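PDB 6AGZ: Old Yellow Enzyme from Pichia, which probably catalyses the asymmetric reduction of enone carbon-carbon double bonds, using a flavin mononucleotide bound in a TIM barrel. Local coordinates for residues V184-A189 with E222-V227; R218-V223 with V238-Y243; S267-R272 with K277-V282. One frame throughout, in Å; residues are numbered along the deposited sequence.

Interaction 1. Residues V184-A189 with E222-V227; sequences VEVHSA and EVIDLV. With FMN (flavin mononucleotide), chain C.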
loop_
_atom_site.group_PDB
_atom_site.type_symbol
_atom_site.label_atom_id
_atom_site.label_comp_id
_atom_site.label_asym_id
_atom_site.label_seq_id
_atom_site.Cartn_x
_atom_site.Cartn_y
_atom_site.Cartn_z
ATOM N N VAL A 184 22.554 3.202 13.676
ATOM C CA VAL A 184 22.272 4.598 13.383
ATOM C C VAL A 184 20.937 4.640 12.649
ATOM O O VAL A 184 20.734 3.908 11.673
ATOM C CB VAL A 184 23.410 5.259 12.574
ATOM C CG1 VAL A 184 23.520 4.698 11.154
ATOM C CG2 VAL A 184 23.247 6.761 12.561
ATOM N N GLU A 185 20.006 5.439 13.157
ATOM C CA GLU A 185 18.635 5.453 12.661
ATOM C C GLU A 185 18.389 6.745 11.897
ATOM O O GLU A 185 18.554 7.839 12.445
ATOM C CB GLU A 185 17.627 5.306 13.800
ATOM C CG GLU A 185 16.182 5.462 13.348
ATOM C CD GLU A 185 15.190 5.286 14.477
ATOM O OE1 GLU A 185 15.454 4.463 15.379
ATOM O OE2 GLU A 185 14.148 5.973 14.466
ATOM N N VAL A 186 17.990 6.613 10.637
ATOM C CA VAL A 186 17.710 7.767 9.793
ATOM C C VAL A 186 16.288 8.235 10.083
ATOM O O VAL A 186 15.318 7.519 9.820
ATOM C CB VAL A 186 17.902 7.431 8.312
ATOM C CG1 VAL A 186 17.407 8.561 7.457
ATOM C CG2 VAL A 186 19.371 7.158 8.024
ATOM N N HIS A 187 16.167 9.435 10.650
ATOM C CA HIS A 187 14.869 10.047 10.917
ATOM C C HIS A 187 14.307 10.569 9.601
ATOM O O HIS A 187 14.823 11.539 9.036
ATOM C CB HIS A 187 15.010 11.167 11.944
ATOM C CG HIS A 187 13.709 11.665 12.492
ATOM N ND1 HIS A 187 12.498 11.432 11.874
ATOM C CD2 HIS A 187 13.430 12.387 13.604
ATOM C CE1 HIS A 187 11.531 11.988 12.582
ATOM N NE2 HIS A 187 12.069 12.573 13.636
ATOM N N SER A 188 13.259 9.921 9.104
ATOM C CA SER A 188 12.608 10.303 7.859
ATOM C C SER A 188 11.112 10.464 8.072
ATOM O O SER A 188 10.298 10.123 7.208
ATOM C CB SER A 188 12.891 9.281 6.759
ATOM O OG SER A 188 12.378 9.716 5.513
ATOM N N ALA A 189 10.726 10.990 9.232
ATOM C CA ALA A 189 9.329 11.086 9.622
ATOM C C ALA A 189 9.024 12.481 10.152
ATOM O O ALA A 189 9.914 13.319 10.322
ATOM C CB ALA A 189 8.979 10.032 10.681
ATOM N N GLU A 222 19.068 7.242 -1.326
ATOM C CA GLU A 222 20.483 7.501 -1.570
ATOM C C GLU A 222 21.248 7.645 -0.259
ATOM O O GLU A 222 22.355 7.104 -0.114
ATOM C CB GLU A 222 20.648 8.749 -2.439
ATOM C CG GLU A 222 20.156 8.567 -3.871
ATOM C CD GLU A 222 20.357 9.801 -4.731
ATOM O OE1 GLU A 222 20.581 10.894 -4.172
ATOM O OE2 GLU A 222 20.288 9.676 -5.972
ATOM N N VAL A 223 20.673 8.365 0.707
ATOM C CA VAL A 223 21.280 8.454 2.034
ATOM C C VAL A 223 21.424 7.065 2.643
ATOM O O VAL A 223 22.474 6.713 3.194
ATOM C CB VAL A 223 20.454 9.384 2.941
ATOM C CG1 VAL A 223 20.933 9.281 4.383
ATOM C CG2 VAL A 223 20.545 10.822 2.452
ATOM N N ILE A 224 20.367 6.254 2.545
ATOM C CA ILE A 224 20.400 4.902 3.101
ATOM C C ILE A 224 21.506 4.081 2.452
ATOM O O ILE A 224 22.244 3.363 3.134
ATOM C CB ILE A 224 19.028 4.222 2.941
ATOM C CG1 ILE A 224 17.970 4.935 3.783
ATOM C CG2 ILE A 224 19.110 2.756 3.332
ATOM C CD1 ILE A 224 18.313 5.016 5.247
ATOM N N ASP A 225 21.642 4.173 1.127
ATOM C CA ASP A 225 22.653 3.377 0.437
ATOM C C ASP A 225 24.061 3.812 0.823
ATOM O O ASP A 225 24.931 2.967 1.072
ATOM C CB ASP A 225 22.454 3.473 -1.076
ATOM C CG ASP A 225 21.180 2.793 -1.538
ATOM O OD1 ASP A 225 20.659 1.937 -0.793
ATOM O OD2 ASP A 225 20.701 3.111 -2.648
ATOM N N LEU A 226 24.305 5.125 0.884
ATOM C CA LEU A 226 25.627 5.602 1.277
ATOM C C LEU A 226 25.962 5.196 2.709
ATOM O O LEU A 226 27.092 4.778 2.998
ATOM C CB LEU A 226 25.709 7.119 1.109
ATOM C CG LEU A 226 25.916 7.617 -0.323
ATOM C CD1 LEU A 226 25.659 9.112 -0.420
ATOM C CD2 LEU A 226 27.321 7.285 -0.802
ATOM N N VAL A 227 24.990 5.301 3.620
ATOM C CA VAL A 227 25.237 4.935 5.012
ATOM C C VAL A 227 25.466 3.433 5.143
ATOM O O VAL A 227 26.320 2.989 5.920
ATOM C CB VAL A 227 24.078 5.421 5.903
ATOM C CG1 VAL A 227 24.204 4.855 7.308
ATOM C CG2 VAL A 227 24.054 6.941 5.951
HETATM N N1 FMN C . 10.230 10.665 17.588
HETATM C C2 FMN C . 11.343 10.714 16.769
HETATM O O2 FMN C . 11.410 9.986 15.779
HETATM N N3 FMN C . 12.379 11.579 17.055
HETATM C C4 FMN C . 12.305 12.396 18.162
HETATM O O4 FMN C . 13.225 13.170 18.425
HETATM C C4A FMN C . 11.188 12.348 18.986
HETATM N N5 FMN C . 11.118 13.166 20.090
HETATM C C5A FMN C . 10.015 13.121 20.914
HETATM C C6 FMN C . 9.953 13.951 22.026
HETATM C C7 FMN C . 8.844 13.914 22.862
HETATM C C7M FMN C . 8.780 14.807 24.063
HETATM C C8 FMN C . 7.795 13.048 22.585
HETATM C C8M FMN C . 6.596 13.006 23.486
HETATM C C9 FMN C . 7.857 12.221 21.471
HETATM C C9A FMN C . 8.968 12.253 20.632
HETATM N N10 FMN C . 9.034 11.431 19.520
HETATM C C10 FMN C . 10.145 11.480 18.698
HETATM C "C1'" FMN C . 7.911 10.481 19.216
HETATM C "C2'" FMN C . 8.148 9.207 20.032
HETATM O "O2'" FMN C . 9.363 8.616 19.626
HETATM C "C3'" FMN C . 7.012 8.193 19.915
HETATM O "O3'" FMN C . 6.903 7.739 18.585
HETATM C "C4'" FMN C . 5.688 8.798 20.373
HETATM O "O4'" FMN C . 5.871 9.464 21.602
HETATM C "C5'" FMN C . 4.612 7.734 20.552
HETATM O "O5'" FMN C . 5.075 6.738 21.437
HETATM P P FMN C . 4.451 6.618 22.916
HETATM O O1P FMN C . 2.947 6.540 22.811
HETATM O O2P FMN C . 4.973 5.373 23.592
HETATM O O3P FMN C . 4.851 7.833 23.718
#
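V184 and V186 pack against V223, I224 and V227 in a buried apolar contact between strand 183-187 and helix 218-231 of the TIM barrel. The helix comes later in the chain, after two short helices, and runs back along the outside of the barrel. The axes of strand 184-187 and helix 222-227 lie 10.4 Å apart at 168°, close to antiparallel. V184 and V227 reach toward each other tip to tip, with V184 CG1 3.9 Å from V227 CG1. Further along the strand, V186 CG2 meets I224 CD1 at 3.7 Å. The first torsion of V186 (171°) leaves CG2 opposite the carbonyl carbon, and this is the branch that meets the isoleucine. V186 CG2 also comes within 4.5 Å of V223 CG1. L194 of helix 193-198 touches V186 as well.

H187, on the same strand, faces the flavin instead and lines the FMN pocket. FMN O2 lies over one face of its ring, offset toward the rim, with H187 NE2 3.4 Å from FMN O2. The backbone holds the ring's rotation: A189 N donates to H187 ND1 at 3.2 Å, and the donor lies nearly in the ring plane. The ring of W112 meets the same imidazole, the two planes nearly parallel. With an alanine here, A189 N would probably lose this acceptor and the side of the pocket beside FMN O2 would be left less filled. The strand therefore splits its chemistry: plain van der Waals contacts join it to the helix, while a fixed imidazole serves the flavin pocket.

Interaction 2. Residues R218-V223 with V238-Y243; sequences RLLLEV and VRLSPY. With FMN (flavin mononucleotide), chain C.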
loop_
_atom_site.group_PDB
_atom_site.type_symbol
_atom_site.label_atom_id
_atom_site.label_comp_id
_atom_site.label_asym_id
_atom_site.label_seq_id
_atom_site.Cartn_x
_atom_site.Cartn_y
_atom_site.Cartn_z
ATOM N N ARG A 218 13.850 9.495 -3.513
ATOM C CA ARG A 218 15.215 9.279 -3.983
ATOM C C ARG A 218 16.243 9.695 -2.938
ATOM O O ARG A 218 17.209 8.967 -2.687
ATOM C CB ARG A 218 15.447 10.032 -5.293
ATOM C CG ARG A 218 16.818 9.777 -5.895
ATOM C CD ARG A 218 16.938 10.370 -7.287
ATOM N NE ARG A 218 15.773 10.064 -8.112
ATOM C CZ ARG A 218 15.571 8.901 -8.722
ATOM N NH1 ARG A 218 16.457 7.921 -8.599
ATOM N NH2 ARG A 218 14.482 8.716 -9.454
ATOM N N LEU A 219 16.064 10.869 -2.326
ATOM C CA LEU A 219 17.053 11.353 -1.365
ATOM C C LEU A 219 17.198 10.386 -0.197
ATOM O O LEU A 219 18.317 10.043 0.206
ATOM C CB LEU A 219 16.674 12.750 -0.870
ATOM C CG LEU A 219 17.789 13.561 -0.194
ATOM C CD1 LEU A 219 17.527 15.048 -0.326
ATOM C CD2 LEU A 219 17.959 13.201 1.272
ATOM N N LEU A 220 16.071 9.939 0.364
ATOM C CA LEU A 220 16.115 8.981 1.463
ATOM C C LEU A 220 16.887 7.729 1.067
ATOM O O LEU A 220 17.782 7.285 1.794
ATOM C CB LEU A 220 14.698 8.617 1.907
ATOM C CG LEU A 220 14.621 7.462 2.909
ATOM C CD1 LEU A 220 15.289 7.837 4.225
ATOM C CD2 LEU A 220 13.180 7.029 3.139
ATOM N N LEU A 221 16.561 7.151 -0.091
ATOM C CA LEU A 221 17.194 5.900 -0.501
ATOM C C LEU A 221 18.681 6.087 -0.780
ATOM O O LEU A 221 19.485 5.188 -0.509
ATOM C CB LEU A 221 16.483 5.327 -1.725
ATOM C CG LEU A 221 15.061 4.820 -1.482
ATOM C CD1 LEU A 221 14.460 4.272 -2.767
ATOM C CD2 LEU A 221 15.053 3.763 -0.387
ATOM N N GLU A 222 19.068 7.242 -1.326
ATOM C CA GLU A 222 20.483 7.501 -1.570
ATOM C C GLU A 222 21.248 7.645 -0.259
ATOM O O GLU A 222 22.355 7.104 -0.114
ATOM C CB GLU A 222 20.648 8.749 -2.439
ATOM C CG GLU A 222 20.156 8.567 -3.871
ATOM C CD GLU A 222 20.357 9.801 -4.731
ATOM O OE1 GLU A 222 20.581 10.894 -4.172
ATOM O OE2 GLU A 222 20.288 9.676 -5.972
ATOM N N VAL A 223 20.673 8.365 0.707
ATOM C CA VAL A 223 21.280 8.454 2.034
ATOM C C VAL A 223 21.424 7.065 2.643
ATOM O O VAL A 223 22.474 6.713 3.194
ATOM C CB VAL A 223 20.454 9.384 2.941
ATOM C CG1 VAL A 223 20.933 9.281 4.383
ATOM C CG2 VAL A 223 20.545 10.822 2.452
ATOM N N VAL A 238 15.762 3.194 9.959
ATOM C CA VAL A 238 15.038 4.342 9.425
ATOM C C VAL A 238 13.679 4.393 10.105
ATOM O O VAL A 238 13.130 3.362 10.504
ATOM C CB VAL A 238 14.911 4.255 7.881
ATOM C CG1 VAL A 238 14.053 3.063 7.477
ATOM C CG2 VAL A 238 14.357 5.551 7.301
ATOM N N ARG A 239 13.141 5.602 10.254
ATOM C CA ARG A 239 11.800 5.784 10.795
ATOM C C ARG A 239 10.916 6.484 9.773
ATOM O O ARG A 239 11.342 7.442 9.120
ATOM C CB ARG A 239 11.815 6.581 12.101
ATOM C CG ARG A 239 10.450 6.633 12.770
ATOM C CD ARG A 239 10.517 7.176 14.181
ATOM N NE ARG A 239 9.686 6.388 15.085
ATOM C CZ ARG A 239 9.359 6.760 16.317
ATOM N NH1 ARG A 239 9.784 7.920 16.797
ATOM N NH2 ARG A 239 8.600 5.976 17.067
ATOM N N LEU A 240 9.683 5.998 9.644
ATOM C CA LEU A 240 8.704 6.541 8.714
ATOM C C LEU A 240 7.380 6.756 9.435
ATOM O O LEU A 240 7.030 6.014 10.357
ATOM C CB LEU A 240 8.496 5.606 7.512
ATOM C CG LEU A 240 9.745 5.229 6.711
ATOM C CD1 LEU A 240 9.472 4.023 5.825
ATOM C CD2 LEU A 240 10.227 6.407 5.879
ATOM N N SER A 241 6.647 7.781 9.005
ATOM C CA SER A 241 5.341 8.116 9.577
ATOM C C SER A 241 4.377 8.434 8.445
ATOM O O SER A 241 4.041 9.599 8.197
ATOM C CB SER A 241 5.449 9.291 10.551
ATOM O OG SER A 241 5.857 10.471 9.880
ATOM N N PRO A 242 3.900 7.409 7.732
ATOM C CA PRO A 242 3.079 7.665 6.536
ATOM C C PRO A 242 1.794 8.427 6.812
ATOM O O PRO A 242 1.363 9.217 5.962
ATOM C CB PRO A 242 2.787 6.252 6.007
ATOM C CG PRO A 242 3.861 5.390 6.594
ATOM C CD PRO A 242 4.142 5.973 7.942
ATOM N N TYR A 243 1.165 8.223 7.970
ATOM C CA TYR A 243 -0.119 8.845 8.263
ATOM C C TYR A 243 -0.001 10.198 8.952
ATOM O O TYR A 243 -1.006 10.909 9.054
ATOM C CB TYR A 243 -0.971 7.919 9.139
ATOM C CG TYR A 243 -1.412 6.647 8.454
ATOM C CD1 TYR A 243 -2.326 6.679 7.410
ATOM C CD2 TYR A 243 -0.924 5.412 8.860
ATOM C CE1 TYR A 243 -2.736 5.519 6.785
ATOM C CE2 TYR A 243 -1.327 4.246 8.240
ATOM C CZ TYR A 243 -2.234 4.305 7.202
ATOM O OH TYR A 243 -2.641 3.148 6.581
HETATM N N1 FMN C . 10.230 10.665 17.588
HETATM C C2 FMN C . 11.343 10.714 16.769
HETATM O O2 FMN C . 11.410 9.986 15.779
HETATM N N3 FMN C . 12.379 11.579 17.055
HETATM C C4 FMN C . 12.305 12.396 18.162
HETATM O O4 FMN C . 13.225 13.170 18.425
HETATM C C4A FMN C . 11.188 12.348 18.986
HETATM N N5 FMN C . 11.118 13.166 20.090
HETATM C C5A FMN C . 10.015 13.121 20.914
HETATM C C6 FMN C . 9.953 13.951 22.026
HETATM C C7 FMN C . 8.844 13.914 22.862
HETATM C C7M FMN C . 8.780 14.807 24.063
HETATM C C8 FMN C . 7.795 13.048 22.585
HETATM C C8M FMN C . 6.596 13.006 23.486
HETATM C C9 FMN C . 7.857 12.221 21.471
HETATM C C9A FMN C . 8.968 12.253 20.632
HETATM N N10 FMN C . 9.034 11.431 19.520
HETATM C C10 FMN C . 10.145 11.480 18.698
HETATM C "C1'" FMN C . 7.911 10.481 19.216
HETATM C "C2'" FMN C . 8.148 9.207 20.032
HETATM O "O2'" FMN C . 9.363 8.616 19.626
HETATM C "C3'" FMN C . 7.012 8.193 19.915
HETATM O "O3'" FMN C . 6.903 7.739 18.585
HETATM C "C4'" FMN C . 5.688 8.798 20.373
HETATM O "O4'" FMN C . 5.871 9.464 21.602
HETATM C "C5'" FMN C . 4.612 7.734 20.552
HETATM O "O5'" FMN C . 5.075 6.738 21.437
HETATM P P FMN C . 4.451 6.618 22.916
HETATM O O1P FMN C . 2.947 6.540 22.811
HETATM O O2P FMN C . 4.973 5.373 23.592
HETATM O O3P FMN C . 4.851 7.833 23.718
#
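The guanidinium of R239 meets the flavin with its edge, and FMN N1 lies in its plane. On the helix side of the same strand, L220 packs against V238 and L240. The edge of R239 carries the polar work. NH1 of R239 gives two hydrogen bonds, to FMN O2 at 2.8 Å (158°) and to FMN O2' at 2.9 Å, the second nearly straight at 170°. NH2 of R239 makes a weak, bent bond to FMN O3', also 2.9 Å long. One side chain thus ties the pyrimidine end of the ring system to the ribityl chain. R239 NE also makes a weak hydrogen bond to S283 OG on the neighbouring strand.

The contact between helix 218-231 and strand 236-240 is small and wholly apolar. L220 holds CG anti to its backbone N (chi1 171°), and from there its two methyls reach two residues of the strand. CD1 of L220 touches V238 CG2 at 3.9 Å, and CD2 of L220 touches L240 CD2 at 4.1 Å. V186, L194, I198 and I265 also meet L220, which places it in the layer between barrel and helices. The helix is the main part of the beta-alpha-beta crossover from strand 183-187 to strand 236-240. A positive charge beside N1 and O2 would probably stabilise negative charge on the reduced flavin, as proposed for this family.

Interaction 3. Residues S267-R272 with K277-V282; sequences SELERR and KRLAYV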
loop_
_atom_site.group_PDB
_atom_site.type_symbol
_atom_site.label_atom_id
_atom_site.label_comp_id
_atom_site.label_asym_id
_atom_site.label_seq_id
_atom_site.Cartn_x
_atom_site.Cartn_y
_atom_site.Cartn_z
ATOM N N SER A 267 9.067 -1.176 -0.219
ATOM C CA SER A 267 9.423 -2.151 -1.244
ATOM C C SER A 267 10.899 -2.055 -1.608
ATOM O O SER A 267 11.559 -3.076 -1.830
ATOM C CB SER A 267 8.550 -1.953 -2.484
ATOM O OG SER A 267 8.879 -2.893 -3.493
ATOM N N GLU A 268 11.435 -0.834 -1.669
ATOM C CA GLU A 268 12.843 -0.664 -2.011
ATOM C C GLU A 268 13.751 -1.146 -0.887
ATOM O O GLU A 268 14.782 -1.781 -1.144
ATOM C CB GLU A 268 13.124 0.799 -2.347
ATOM C CG GLU A 268 12.660 1.195 -3.734
ATOM C CD GLU A 268 13.448 0.495 -4.821
ATOM O OE1 GLU A 268 14.642 0.820 -4.989
ATOM O OE2 GLU A 268 12.882 -0.391 -5.496
ATOM N N LEU A 269 13.385 -0.858 0.366
ATOM C CA LEU A 269 14.174 -1.366 1.485
ATOM C C LEU A 269 14.171 -2.892 1.511
ATOM O O LEU A 269 15.213 -3.523 1.735
ATOM C CB LEU A 269 13.643 -0.798 2.801
ATOM C CG LEU A 269 13.671 0.728 2.929
ATOM C CD1 LEU A 269 13.094 1.166 4.266
ATOM C CD2 LEU A 269 15.087 1.258 2.748
ATOM N N GLU A 270 13.007 -3.502 1.267
ATOM C CA GLU A 270 12.931 -4.957 1.212
ATOM C C GLU A 270 13.713 -5.517 0.030
ATOM O O GLU A 270 14.249 -6.625 0.118
ATOM C CB GLU A 270 11.471 -5.408 1.145
ATOM C CG GLU A 270 11.281 -6.918 1.152
ATOM C CD GLU A 270 11.724 -7.557 2.455
ATOM O OE1 GLU A 270 11.647 -6.885 3.505
ATOM O OE2 GLU A 270 12.151 -8.731 2.431
ATOM N N ARG A 271 13.784 -4.776 -1.080
ATOM C CA ARG A 271 14.596 -5.224 -2.209
ATOM C C ARG A 271 16.077 -5.204 -1.857
ATOM O O ARG A 271 16.812 -6.148 -2.179
ATOM C CB ARG A 271 14.324 -4.355 -3.438
ATOM C CG ARG A 271 15.242 -4.649 -4.620
ATOM C CD ARG A 271 14.755 -3.981 -5.900
ATOM N NE ARG A 271 15.047 -2.550 -5.929
ATOM C CZ ARG A 271 16.227 -2.032 -6.255
ATOM N NH1 ARG A 271 17.239 -2.825 -6.580
ATOM N NH2 ARG A 271 16.398 -0.717 -6.254
ATOM N N ARG A 272 16.532 -4.137 -1.196
ATOM C CA ARG A 272 17.909 -4.104 -0.717
ATOM C C ARG A 272 18.183 -5.255 0.241
ATOM O O ARG A 272 19.268 -5.849 0.216
ATOM C CB ARG A 272 18.198 -2.761 -0.046
ATOM C CG ARG A 272 18.409 -1.632 -1.034
ATOM C CD ARG A 272 18.101 -0.278 -0.421
ATOM N NE ARG A 272 18.442 0.807 -1.337
ATOM C CZ ARG A 272 17.685 1.184 -2.363
ATOM N NH1 ARG A 272 16.539 0.564 -2.609
ATOM N NH2 ARG A 272 18.074 2.180 -3.146
ATOM N N LYS A 277 21.362 -6.706 1.860
ATOM C CA LYS A 277 21.574 -5.535 2.714
ATOM C C LYS A 277 20.278 -5.298 3.481
ATOM O O LYS A 277 19.442 -4.479 3.088
ATOM C CB LYS A 277 21.994 -4.316 1.897
ATOM C CG LYS A 277 23.191 -4.560 0.994
ATOM C CD LYS A 277 23.630 -3.281 0.307
ATOM C CE LYS A 277 22.470 -2.617 -0.412
ATOM N NZ LYS A 277 22.562 -1.133 -0.354
ATOM N N ARG A 278 20.127 -6.013 4.592
ATOM C CA ARG A 278 18.930 -5.959 5.420
ATOM C C ARG A 278 19.164 -4.977 6.559
ATOM O O ARG A 278 20.104 -5.146 7.344
ATOM C CB ARG A 278 18.588 -7.347 5.964
ATOM C CG ARG A 278 17.598 -7.352 7.122
ATOM C CD ARG A 278 16.157 -7.234 6.648
ATOM N NE ARG A 278 15.731 -8.406 5.888
ATOM C CZ ARG A 278 14.548 -8.523 5.292
ATOM N NH1 ARG A 278 13.667 -7.534 5.362
ATOM N NH2 ARG A 278 14.249 -9.624 4.618
ATOM N N LEU A 279 18.318 -3.951 6.642
ATOM C CA LEU A 279 18.426 -2.983 7.722
ATOM C C LEU A 279 18.256 -3.669 9.072
ATOM O O LEU A 279 17.619 -4.720 9.184
ATOM C CB LEU A 279 17.379 -1.878 7.567
ATOM C CG LEU A 279 17.471 -0.959 6.347
ATOM C CD1 LEU A 279 16.415 0.136 6.424
ATOM C CD2 LEU A 279 18.863 -0.358 6.230
ATOM N N ALA A 280 18.849 -3.066 10.105
ATOM C CA ALA A 280 18.678 -3.585 11.457
ATOM C C ALA A 280 17.205 -3.609 11.844
ATOM O O ALA A 280 16.705 -4.610 12.369
ATOM C CB ALA A 280 19.487 -2.748 12.449
ATOM N N TYR A 281 16.490 -2.519 11.572
ATOM C CA TYR A 281 15.059 -2.455 11.832
ATOM C C TYR A 281 14.468 -1.284 11.063
ATOM O O TYR A 281 15.180 -0.371 10.637
ATOM C CB TYR A 281 14.760 -2.321 13.331
ATOM C CG TYR A 281 15.308 -1.062 13.974
ATOM C CD1 TYR A 281 16.598 -1.027 14.489
ATOM C CD2 TYR A 281 14.530 0.085 14.078
ATOM C CE1 TYR A 281 17.101 0.117 15.083
ATOM C CE2 TYR A 281 15.024 1.234 14.668
ATOM C CZ TYR A 281 16.309 1.244 15.169
ATOM O OH TYR A 281 16.805 2.385 15.756
ATOM N N VAL A 282 13.150 -1.330 10.884
ATOM C CA VAL A 282 12.375 -0.218 10.347
ATOM C C VAL A 282 11.407 0.235 11.430
ATOM O O VAL A 282 10.636 -0.575 11.955
ATOM C CB VAL A 282 11.622 -0.608 9.061
ATOM C CG1 VAL A 282 10.690 0.512 8.634
ATOM C CG2 VAL A 282 12.606 -0.930 7.949
HETATM O O HOH W 1 17.162 -3.510 3.752
#
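E270 OE1 is gripped by two donors, R278 NH1 at 2.8 Å and the backbone N of K310. The contact belongs to a helix-to-strand return of the TIM barrel: helix 258-274 ends just after 267-272, and the chain turns toward strand 281-285. The salt bridge is end-on. NH1 of R278 binds OE1, and NH2 of R278 binds E270 OE2 at 3.2 Å. Both meet the carboxylate on its syn side, yet the planes of the two groups are 52° apart, so the pairing is twisted. E270 starts by pointing away from 277-282. A bend at chi2 (65°) brings its carboxylate back to the arginine. W309 makes a cation-pi contact with R278.

At the helix end, K277 N donates to R272 O at 2.8 Å, across five residues. The bond holds the turn close to the last part of the helix. The aliphatic parts of R272 and K277 lie near each other, but the guanidinium of R272 turns elsewhere. Its salt bridge through NE is to D225 on helix 218-231, and its NH1 reaches E268 OE1. R271 grips E268 side-on with NE and NH2, so E268 joins two arginines along the helix.

Toward the barrel the contact becomes apolar. L279 CD1 lies 4.1 Å from both L269 CD1 and L269 CD2. V282 is on the barrel strand itself, and its CG2 is 4.3 Å from L269 CD1. A water bridges the two backbones: it donates to L269 O at 2.8 Å and to K277 O at 2.6 Å, and accepts from L279 N.

How the interactions relate
Interactions 1 and 2 are buried and share helix 218-231, which packs its valines and I224 on strand 183-187 and L220 on strand 236-240. These strands are neighbours, and V186 O probably accepts from R239 N between them. Both strands carry a flavin-facing residue on the inner side. Interaction 3 is only partly buried and lies at a helix end, where salt bridges and a water supplement the apolar side chains. It uses the next helix and strand of the same barrel. D225 and R272 bridge interactions 1 and 3 by charge, as do E185 and Y281 by hydrogen bond, while V238 touches L269 and L279 to join interactions 2 and 3.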